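Local structure of acetate kinase (Entamoeba histolytica, 4H0O) at residues 42-55 with 65-79. The protein probably interconverts acetate and acetyl phosphate as a pyrophosphate-dependent acetate kinase of the ASKHA superfamily. Sequence-based numbering, arbitrary orientation.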
ATOM      1  N   SER B  42     -16.748  28.978 -20.996  1.00 47.20           N
ATOM      2  CA  SER B  42     -16.754  30.358 -20.523  1.00 43.43           C
ATOM      3  C   SER B  42     -15.327  30.882 -20.429  1.00 45.71           C
ATOM      4  O   SER B  42     -14.372  30.106 -20.499  1.00 52.21           O
ATOM      5  CB  SER B  42     -17.417  30.450 -19.153  1.00 40.15           C
ATOM      6  OG  SER B  42     -16.611  29.838 -18.163  1.00 47.92           O
ATOM      7  N   ASN B  43     -15.191  32.198 -20.276  1.00 43.34           N
ATOM      8  CA  ASN B  43     -13.889  32.834 -20.070  1.00 49.91           C
ATOM      9  C   ASN B  43     -12.832  32.481 -21.121  1.00 53.57           C
ATOM     10  O   ASN B  43     -11.699  32.147 -20.771  1.00 51.89           O
ATOM     11  CB  ASN B  43     -13.352  32.511 -18.667  1.00 40.75           C
ATOM     12  CG  ASN B  43     -14.246  33.036 -17.556  1.00 44.02           C
ATOM     13  OD1 ASN B  43     -14.970  34.017 -17.731  1.00 42.51           O
ATOM     14  ND2 ASN B  43     -14.189  32.387 -16.397  1.00 42.87           N
ATOM     15  N   ARG B  44     -13.190  32.566 -22.398  1.00 56.79           N
ATOM     16  CA  ARG B  44     -12.243  32.266 -23.470  1.00 54.91           C
ATOM     17  C   ARG B  44     -11.435  33.501 -23.864  1.00 59.32           C
ATOM     18  O   ARG B  44     -11.945  34.621 -23.820  1.00 51.15           O
ATOM     19  CB  ARG B  44     -12.976  31.706 -24.691  1.00 58.83           C
ATOM     20  CG  ARG B  44     -13.944  30.578 -24.371  1.00 59.46           C
ATOM     21  CD  ARG B  44     -13.378  29.649 -23.310  1.00 66.04           C
ATOM     22  NE  ARG B  44     -12.347  28.768 -23.848  1.00 69.21           N
ATOM     23  CZ  ARG B  44     -11.487  28.080 -23.103  1.00 72.12           C
ATOM     24  NH1 ARG B  44     -11.533  28.171 -21.781  1.00 66.72           N
ATOM     25  NH2 ARG B  44     -10.582  27.302 -23.679  1.00 75.31           N
ATOM     26  N   VAL B  45     -10.176  33.298 -24.248  1.00 59.71           N
ATOM     27  CA  VAL B  45      -9.326  34.413 -24.649  1.00 70.58           C
ATOM     28  C   VAL B  45      -8.603  34.117 -25.963  1.00 69.05           C
ATOM     29  O   VAL B  45      -8.060  33.026 -26.162  1.00 57.12           O
ATOM     30  CB  VAL B  45      -8.319  34.812 -23.531  1.00 62.84           C
ATOM     31  CG1 VAL B  45      -7.377  33.672 -23.217  1.00 61.27           C
ATOM     32  CG2 VAL B  45      -7.531  36.049 -23.928  1.00 55.88           C
ATOM     33  N   ASN B  46      -8.639  35.086 -26.874  1.00 63.85           N
ATOM     34  CA  ASN B  46      -7.829  35.028 -28.082  1.00 71.14           C
ATOM     35  C   ASN B  46      -6.590  35.901 -27.902  1.00 60.71           C
ATOM     36  O   ASN B  46      -6.696  37.081 -27.554  1.00 66.05           O
ATOM     37  CB  ASN B  46      -8.629  35.472 -29.313  1.00 78.15           C
ATOM     38  CG  ASN B  46      -9.743  34.500 -29.673  1.00 70.05           C
ATOM     39  OD1 ASN B  46      -9.678  33.312 -29.349  1.00 65.65           O
ATOM     40  ND2 ASN B  46     -10.768  35.001 -30.356  1.00 69.73           N
ATOM     41  N   VAL B  47      -5.419  35.311 -28.121  1.00 63.68           N
ATOM     42  CA  VAL B  47      -4.154  36.022 -27.966  1.00 65.23           C
ATOM     43  C   VAL B  47      -3.960  37.042 -29.099  1.00 60.02           C
ATOM     44  O   VAL B  47      -3.205  38.006 -28.961  1.00 64.52           O
ATOM     45  CB  VAL B  47      -2.966  35.019 -27.850  1.00 57.39           C
ATOM     46  CG1 VAL B  47      -2.903  34.112 -29.068  1.00 58.06           C
ATOM     47  CG2 VAL B  47      -1.645  35.734 -27.645  1.00 58.74           C
ATOM     48  N   THR B  48      -4.673  36.835 -30.206  1.00 77.20           N
ATOM     49  CA  THR B  48      -4.653  37.775 -31.328  1.00 75.84           C
ATOM     50  C   THR B  48      -5.981  38.508 -31.513  1.00 73.11           C
ATOM     51  O   THR B  48      -6.037  39.545 -32.172  1.00 83.38           O
ATOM     52  CB  THR B  48      -4.254  37.093 -32.656  1.00 67.27           C
ATOM     53  OG1 THR B  48      -5.011  35.889 -32.831  1.00 70.66           O
ATOM     54  CG2 THR B  48      -2.773  36.761 -32.659  1.00 49.47           C
ATOM     55  N   GLY B  49      -7.051  37.965 -30.942  1.00 76.42           N
ATOM     56  CA  GLY B  49      -8.339  38.636 -30.984  1.00 88.10           C
ATOM     57  C   GLY B  49      -8.348  39.905 -30.149  1.00 97.16           C
ATOM     58  O   GLY B  49      -8.454  39.841 -28.923  1.00101.17           O
ATOM     59  N   THR B  50      -8.227  41.056 -30.809  1.00 97.29           N
ATOM     60  CA  THR B  50      -8.256  42.351 -30.129  1.00 98.84           C
ATOM     61  C   THR B  50      -9.629  42.526 -29.498  1.00100.67           C
ATOM     62  O   THR B  50     -10.515  43.151 -30.085  1.00 98.62           O
ATOM     63  CB  THR B  50      -8.014  43.506 -31.115  1.00103.31           C
ATOM     64  OG1 THR B  50      -7.048  43.110 -32.098  1.00103.50           O
ATOM     65  CG2 THR B  50      -7.519  44.747 -30.382  1.00 94.23           C
ATOM     66  N   GLU B  51      -9.796  41.987 -28.294  1.00 90.39           N
ATOM     67  CA  GLU B  51     -11.128  41.653 -27.809  1.00 82.71           C
ATOM     68  C   GLU B  51     -11.167  41.387 -26.297  1.00 80.39           C
ATOM     69  O   GLU B  51     -10.145  41.463 -25.611  1.00 73.86           O
ATOM     70  CB  GLU B  51     -11.596  40.409 -28.567  1.00 81.35           C
ATOM     71  CG  GLU B  51     -13.087  40.214 -28.681  1.00 83.40           C
ATOM     72  CD  GLU B  51     -13.455  38.746 -28.718  1.00 80.60           C
ATOM     73  OE1 GLU B  51     -13.186  38.084 -29.745  1.00 80.86           O
ATOM     74  OE2 GLU B  51     -13.996  38.252 -27.709  1.00 83.93           O
ATOM     75  N   LYS B  52     -12.359  41.064 -25.797  1.00 74.55           N
ATOM     76  CA  LYS B  52     -12.603  40.796 -24.383  1.00 70.52           C
ATOM     77  C   LYS B  52     -12.709  39.288 -24.140  1.00 74.86           C
ATOM     78  O   LYS B  52     -12.747  38.512 -25.097  1.00 73.30           O
ATOM     79  CB  LYS B  52     -13.912  41.472 -23.965  1.00 62.30           C
ATOM     80  CG  LYS B  52     -14.062  42.906 -24.439  1.00 65.48           C
ATOM     81  CD  LYS B  52     -15.382  43.493 -23.961  1.00 55.54           C
ATOM     82  CE  LYS B  52     -15.729  44.769 -24.708  1.00 60.58           C
ATOM     83  NZ  LYS B  52     -17.121  45.207 -24.411  1.00 62.23           N
ATOM     84  N   PRO B  53     -12.755  38.861 -22.863  1.00 69.44           N
ATOM     85  CA  PRO B  53     -13.054  37.442 -22.634  1.00 68.91           C
ATOM     86  C   PRO B  53     -14.501  37.153 -23.016  1.00 69.46           C
ATOM     87  O   PRO B  53     -15.336  38.060 -22.965  1.00 58.33           O
ATOM     88  CB  PRO B  53     -12.853  37.277 -21.126  1.00 60.93           C
ATOM     89  CG  PRO B  53     -13.041  38.643 -20.566  1.00 69.35           C
ATOM     90  CD  PRO B  53     -12.480  39.570 -21.600  1.00 63.32           C
ATOM     91  N   PHE B  54     -14.795  35.914 -23.395  1.00 56.42           N
ATOM     92  CA  PHE B  54     -16.111  35.590 -23.927  1.00 56.93           C
ATOM     93  C   PHE B  54     -16.476  34.130 -23.710  1.00 57.38           C
ATOM     94  O   PHE B  54     -15.607  33.290 -23.466  1.00 49.94           O
ATOM     95  CB  PHE B  54     -16.158  35.906 -25.426  1.00 56.49           C
ATOM     96  CG  PHE B  54     -15.175  35.113 -26.244  1.00 56.55           C
ATOM     97  CD1 PHE B  54     -13.853  35.516 -26.345  1.00 60.09           C
ATOM     98  CD2 PHE B  54     -15.573  33.966 -26.913  1.00 51.24           C
ATOM     99  CE1 PHE B  54     -12.946  34.795 -27.095  1.00 60.75           C
ATOM    100  CE2 PHE B  54     -14.668  33.236 -27.664  1.00 53.41           C
ATOM    101  CZ  PHE B  54     -13.354  33.654 -27.756  1.00 57.74           C
ATOM    102  N   ILE B  55     -17.769  33.834 -23.804  1.00 56.46           N
ATOM    103  CA  ILE B  55     -18.229  32.455 -23.868  1.00 53.61           C
ATOM    104  C   ILE B  55     -18.297  32.045 -25.334  1.00 52.99           C
ATOM    105  O   ILE B  55     -18.914  32.733 -26.148  1.00 51.27           O
ATOM    106  CB  ILE B  55     -19.616  32.278 -23.225  1.00 49.24           C
ATOM    107  CG1 ILE B  55     -19.612  32.828 -21.797  1.00 44.06           C
ATOM    108  CG2 ILE B  55     -20.025  30.810 -23.230  1.00 46.43           C
ATOM    109  CD1 ILE B  55     -20.939  32.692 -21.081  1.00 49.84           C
ATOM    110  N   LYS B  65     -19.804  33.880 -30.238  1.00 55.97           N
ATOM    111  CA  LYS B  65     -19.043  34.479 -29.151  1.00 53.54           C
ATOM    112  C   LYS B  65     -19.793  35.635 -28.499  1.00 50.88           C
ATOM    113  O   LYS B  65     -20.109  36.631 -29.149  1.00 57.96           O
ATOM    114  CB  LYS B  65     -17.677  34.942 -29.661  1.00 52.73           C
ATOM    115  CG  LYS B  65     -16.856  33.831 -30.300  1.00 57.69           C
ATOM    116  CD  LYS B  65     -15.545  34.355 -30.867  1.00 60.22           C
ATOM    117  CE  LYS B  65     -14.650  33.215 -31.338  1.00 74.85           C
ATOM    118  NZ  LYS B  65     -13.393  33.707 -31.970  1.00 81.99           N
ATOM    119  N   ILE B  66     -20.079  35.489 -27.209  1.00 52.59           N
ATOM    120  CA  ILE B  66     -20.718  36.548 -26.438  1.00 52.89           C
ATOM    121  C   ILE B  66     -19.689  37.124 -25.475  1.00 64.48           C
ATOM    122  O   ILE B  66     -19.222  36.426 -24.570  1.00 58.90           O
ATOM    123  CB  ILE B  66     -21.931  36.027 -25.638  1.00 50.41           C
ATOM    124  CG1 ILE B  66     -23.034  35.536 -26.578  1.00 61.05           C
ATOM    125  CG2 ILE B  66     -22.483  37.113 -24.731  1.00 51.12           C
ATOM    126  CD1 ILE B  66     -22.881  34.102 -27.020  1.00 56.15           C
ATOM    127  N   GLU B  67     -19.324  38.387 -25.677  1.00 62.73           N
ATOM    128  CA  GLU B  67     -18.341  39.035 -24.818  1.00 57.51           C
ATOM    129  C   GLU B  67     -18.883  39.189 -23.402  1.00 56.60           C
ATOM    130  O   GLU B  67     -20.045  39.544 -23.200  1.00 58.73           O
ATOM    131  CB  GLU B  67     -17.911  40.384 -25.399  1.00 55.97           C
ATOM    132  CG  GLU B  67     -16.978  40.258 -26.595  1.00 61.01           C
ATOM    133  CD  GLU B  67     -16.694  41.588 -27.262  1.00 69.50           C
ATOM    134  OE1 GLU B  67     -17.662  42.294 -27.614  1.00 75.80           O
ATOM    135  OE2 GLU B  67     -15.505  41.928 -27.430  1.00 77.75           O
ATOM    136  N   THR B  68     -18.029  38.904 -22.427  1.00 57.83           N
ATOM    137  CA  THR B  68     -18.431  38.866 -21.030  1.00 63.94           C
ATOM    138  C   THR B  68     -17.314  39.413 -20.155  1.00 54.93           C
ATOM    139  O   THR B  68     -16.155  39.441 -20.569  1.00 58.98           O
ATOM    140  CB  THR B  68     -18.720  37.413 -20.583  1.00 65.15           C
ATOM    141  OG1 THR B  68     -17.705  36.545 -21.103  1.00 62.72           O
ATOM    142  CG2 THR B  68     -20.076  36.941 -21.083  1.00 56.74           C
ATOM    143  N   PRO B  69     -17.656  39.849 -18.935  1.00 61.10           N
ATOM    144  CA  PRO B  69     -16.599  40.085 -17.950  1.00 57.91           C
ATOM    145  C   PRO B  69     -16.025  38.729 -17.550  1.00 61.26           C
ATOM    146  O   PRO B  69     -16.556  37.705 -17.983  1.00 60.72           O
ATOM    147  CB  PRO B  69     -17.351  40.696 -16.767  1.00 51.75           C
ATOM    148  CG  PRO B  69     -18.665  41.176 -17.332  1.00 56.82           C
ATOM    149  CD  PRO B  69     -18.989  40.220 -18.429  1.00 54.17           C
ATOM    150  N   ILE B  70     -14.964  38.706 -16.749  1.00 64.31           N
ATOM    151  CA  ILE B  70     -14.500  37.436 -16.201  1.00 55.22           C
ATOM    152  C   ILE B  70     -15.600  36.897 -15.287  1.00 58.37           C
ATOM    153  O   ILE B  70     -16.095  37.610 -14.412  1.00 48.62           O
ATOM    154  CB  ILE B  70     -13.173  37.579 -15.433  1.00 61.81           C
ATOM    155  CG1 ILE B  70     -12.035  37.905 -16.401  1.00 62.05           C
ATOM    156  CG2 ILE B  70     -12.851  36.298 -14.675  1.00 44.44           C
ATOM    157  CD1 ILE B  70     -11.859  36.877 -17.501  1.00 51.28           C
ATOM    158  N   LEU B  71     -15.995  35.648 -15.510  1.00 58.17           N
ATOM    159  CA  LEU B  71     -17.135  35.074 -14.807  1.00 56.74           C
ATOM    160  C   LEU B  71     -16.711  33.964 -13.853  1.00 50.69           C
ATOM    161  O   LEU B  71     -15.814  33.175 -14.166  1.00 33.13           O
ATOM    162  CB  LEU B  71     -18.149  34.525 -15.816  1.00 51.47           C
ATOM    163  CG  LEU B  71     -18.827  35.541 -16.737  1.00 54.14           C
ATOM    164  CD1 LEU B  71     -19.596  34.851 -17.857  1.00 49.66           C
ATOM    165  CD2 LEU B  71     -19.752  36.431 -15.931  1.00 51.30           C
ATOM    166  N   ASN B  72     -17.352  33.898 -12.688  1.00 39.86           N
ATOM    167  CA  ASN B  72     -17.237  32.699 -11.866  1.00 48.35           C
ATOM    168  C   ASN B  72     -18.100  31.593 -12.477  1.00 49.04           C
ATOM    169  O   ASN B  72     -18.668  31.770 -13.556  1.00 46.42           O
ATOM    170  CB  ASN B  72     -17.585  32.964 -10.390  1.00 45.23           C
ATOM    171  CG  ASN B  72     -19.025  33.414 -10.179  1.00 50.93           C
ATOM    172  OD1 ASN B  72     -19.923  33.069 -10.947  1.00 49.73           O
ATOM    173  ND2 ASN B  72     -19.250  34.179  -9.114  1.00 54.26           N
ATOM    174  N   HIS B  73     -18.210  30.462 -11.796  1.00 47.05           N
ATOM    175  CA  HIS B  73     -18.977  29.350 -12.346  1.00 43.01           C
ATOM    176  C   HIS B  73     -20.505  29.565 -12.378  1.00 39.93           C
ATOM    177  O   HIS B  73     -21.118  29.399 -13.435  1.00 40.78           O
ATOM    178  CB  HIS B  73     -18.585  28.024 -11.681  1.00 40.54           C
ATOM    179  CG  HIS B  73     -17.167  27.622 -11.935  1.00 43.97           C
ATOM    180  ND1 HIS B  73     -16.683  27.350 -13.197  1.00 58.21           N
ATOM    181  CD2 HIS B  73     -16.123  27.439 -11.088  1.00 50.81           C
ATOM    182  CE1 HIS B  73     -15.406  27.022 -13.117  1.00 57.74           C
ATOM    183  NE2 HIS B  73     -15.044  27.066 -11.848  1.00 49.64           N
ATOM    184  N   PRO B  74     -21.127  29.937 -11.240  1.00 41.18           N
ATOM    185  CA  PRO B  74     -22.585  30.124 -11.306  1.00 42.22           C
ATOM    186  C   PRO B  74     -23.035  31.260 -12.238  1.00 46.42           C
ATOM    187  O   PRO B  74     -24.114  31.159 -12.827  1.00 50.09           O
ATOM    188  CB  PRO B  74     -22.972  30.434  -9.854  1.00 45.23           C
ATOM    189  CG  PRO B  74     -21.715  30.921  -9.214  1.00 36.19           C
ATOM    190  CD  PRO B  74     -20.610  30.155  -9.876  1.00 35.31           C
ATOM    191  N   GLN B  75     -22.235  32.316 -12.364  1.00 37.18           N
ATOM    192  CA  GLN B  75     -22.544  33.399 -13.297  1.00 37.91           C
ATOM    193  C   GLN B  75     -22.517  32.890 -14.734  1.00 42.99           C
ATOM    194  O   GLN B  75     -23.394  33.212 -15.536  1.00 40.12           O
ATOM    195  CB  GLN B  75     -21.559  34.560 -13.136  1.00 41.24           C
ATOM    196  CG  GLN B  75     -21.769  35.408 -11.887  1.00 44.67           C
ATOM    197  CD  GLN B  75     -20.523  36.193 -11.503  1.00 62.28           C
ATOM    198  OE1 GLN B  75     -19.490  36.109 -12.173  1.00 58.21           O
ATOM    199  NE2 GLN B  75     -20.612  36.953 -10.417  1.00 60.88           N
ATOM    200  N   ALA B  76     -21.500  32.097 -15.055  1.00 35.16           N
ATOM    201  CA  ALA B  76     -21.399  31.496 -16.376  1.00 41.98           C
ATOM    202  C   ALA B  76     -22.578  30.559 -16.620  1.00 40.58           C
ATOM    203  O   ALA B  76     -23.162  30.553 -17.702  1.00 34.46           O
ATOM    204  CB  ALA B  76     -20.089  30.748 -16.521  1.00 36.08           C
ATOM    205  N   ALA B  77     -22.924  29.772 -15.604  1.00 40.05           N
ATOM    206  CA  ALA B  77     -24.039  28.834 -15.694  1.00 40.53           C
ATOM    207  C   ALA B  77     -25.329  29.540 -16.096  1.00 40.61           C
ATOM    208  O   ALA B  77     -26.024  29.101 -17.016  1.00 38.16           O
ATOM    209  CB  ALA B  77     -24.223  28.108 -14.380  1.00 36.27           C
ATOM    210  N   LYS B  78     -25.639  30.632 -15.401  1.00 37.38           N
ATOM    211  CA  LYS B  78     -26.824  31.434 -15.691  1.00 44.73           C
ATOM    212  C   LYS B  78     -26.844  31.939 -17.133  1.00 42.20           C
ATOM    213  O   LYS B  78     -27.848  31.801 -17.839  1.00 37.48           O
ATOM    214  CB  LYS B  78     -26.911  32.619 -14.723  1.00 43.55           C
ATOM    215  CG  LYS B  78     -27.934  33.676 -15.116  1.00 44.72           C
ATOM    216  CD  LYS B  78     -28.574  34.317 -13.889  1.00 55.30           C
ATOM    217  CE  LYS B  78     -29.720  35.242 -14.280  1.00 64.31           C
ATOM    218  NZ  LYS B  78     -30.596  35.572 -13.118  1.00 72.40           N
ATOM    219  N   LEU B  79     -25.729  32.517 -17.565  1.00 41.54           N
ATOM    220  CA  LEU B  79     -25.626  33.075 -18.911  1.00 44.52           C
ATOM    221  C   LEU B  79     -25.681  31.982 -19.983  1.00 42.09           C
ATOM    222  O   LEU B  79     -26.171  32.212 -21.090  1.00 41.84           O
ATOM    223  CB  LEU B  79     -24.356  33.925 -19.048  1.00 38.84           C
ATOM    224  CG  LEU B  79     -24.480  35.423 -18.737  1.00 49.07           C
ATOM    225  CD1 LEU B  79     -25.217  35.674 -17.430  1.00 56.49           C
ATOM    226  CD2 LEU B  79     -23.112  36.088 -18.695  1.00 53.39           C
TER
HETATM  227  O   HOH W   1     -16.904  30.117 -15.467  1.00 45.41           O
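The carboxamide of Asn43 shows how one side chain can pair with a backbone as a strand neighbour would: it bonds both N and O of Leu71, in the link from the hairpin of strands 54-59 and 62-67 to helix 73-86 of the ribonuclease H-like fold. Asn43 OD1 accepts from Leu71 N at 2.9 Å, and Asn43 ND2 donates almost straight (177°) to a lone pair of Leu71 O. ND2 also donates to Ser24 O, so three hydrogen bonds hold the amide and fix its rotation. Asn43 and Arg44 both face Phe54 in a G1 beta bulge, and a chi1 of -62°, with CG anti to the carbonyl carbon, lets the amide reach the link.

Farther along, Pro53 O takes Thr68 N at 2.9 Å and, weakly, Thr68 OG1, while Ile55 and Ile66 exchange two backbone bonds as an antiparallel hydrogen-bonded pair. On the face of Phe54 and Glu67, the extended chain of Lys65 runs obliquely past the ring, Lys65 CG lying 3.5 Å from Phe54 CE2; Arg44 CB lies over one ring face, toward its rim. On the Ile55 face, beside the helix, Ile55 CD1 meets Leu71 CD1 at 4.1 Å and Leu79 CB at 4.2 Å. In the helix's first turn, Ala76 CB lies 3.8 Å from Ser42 CB.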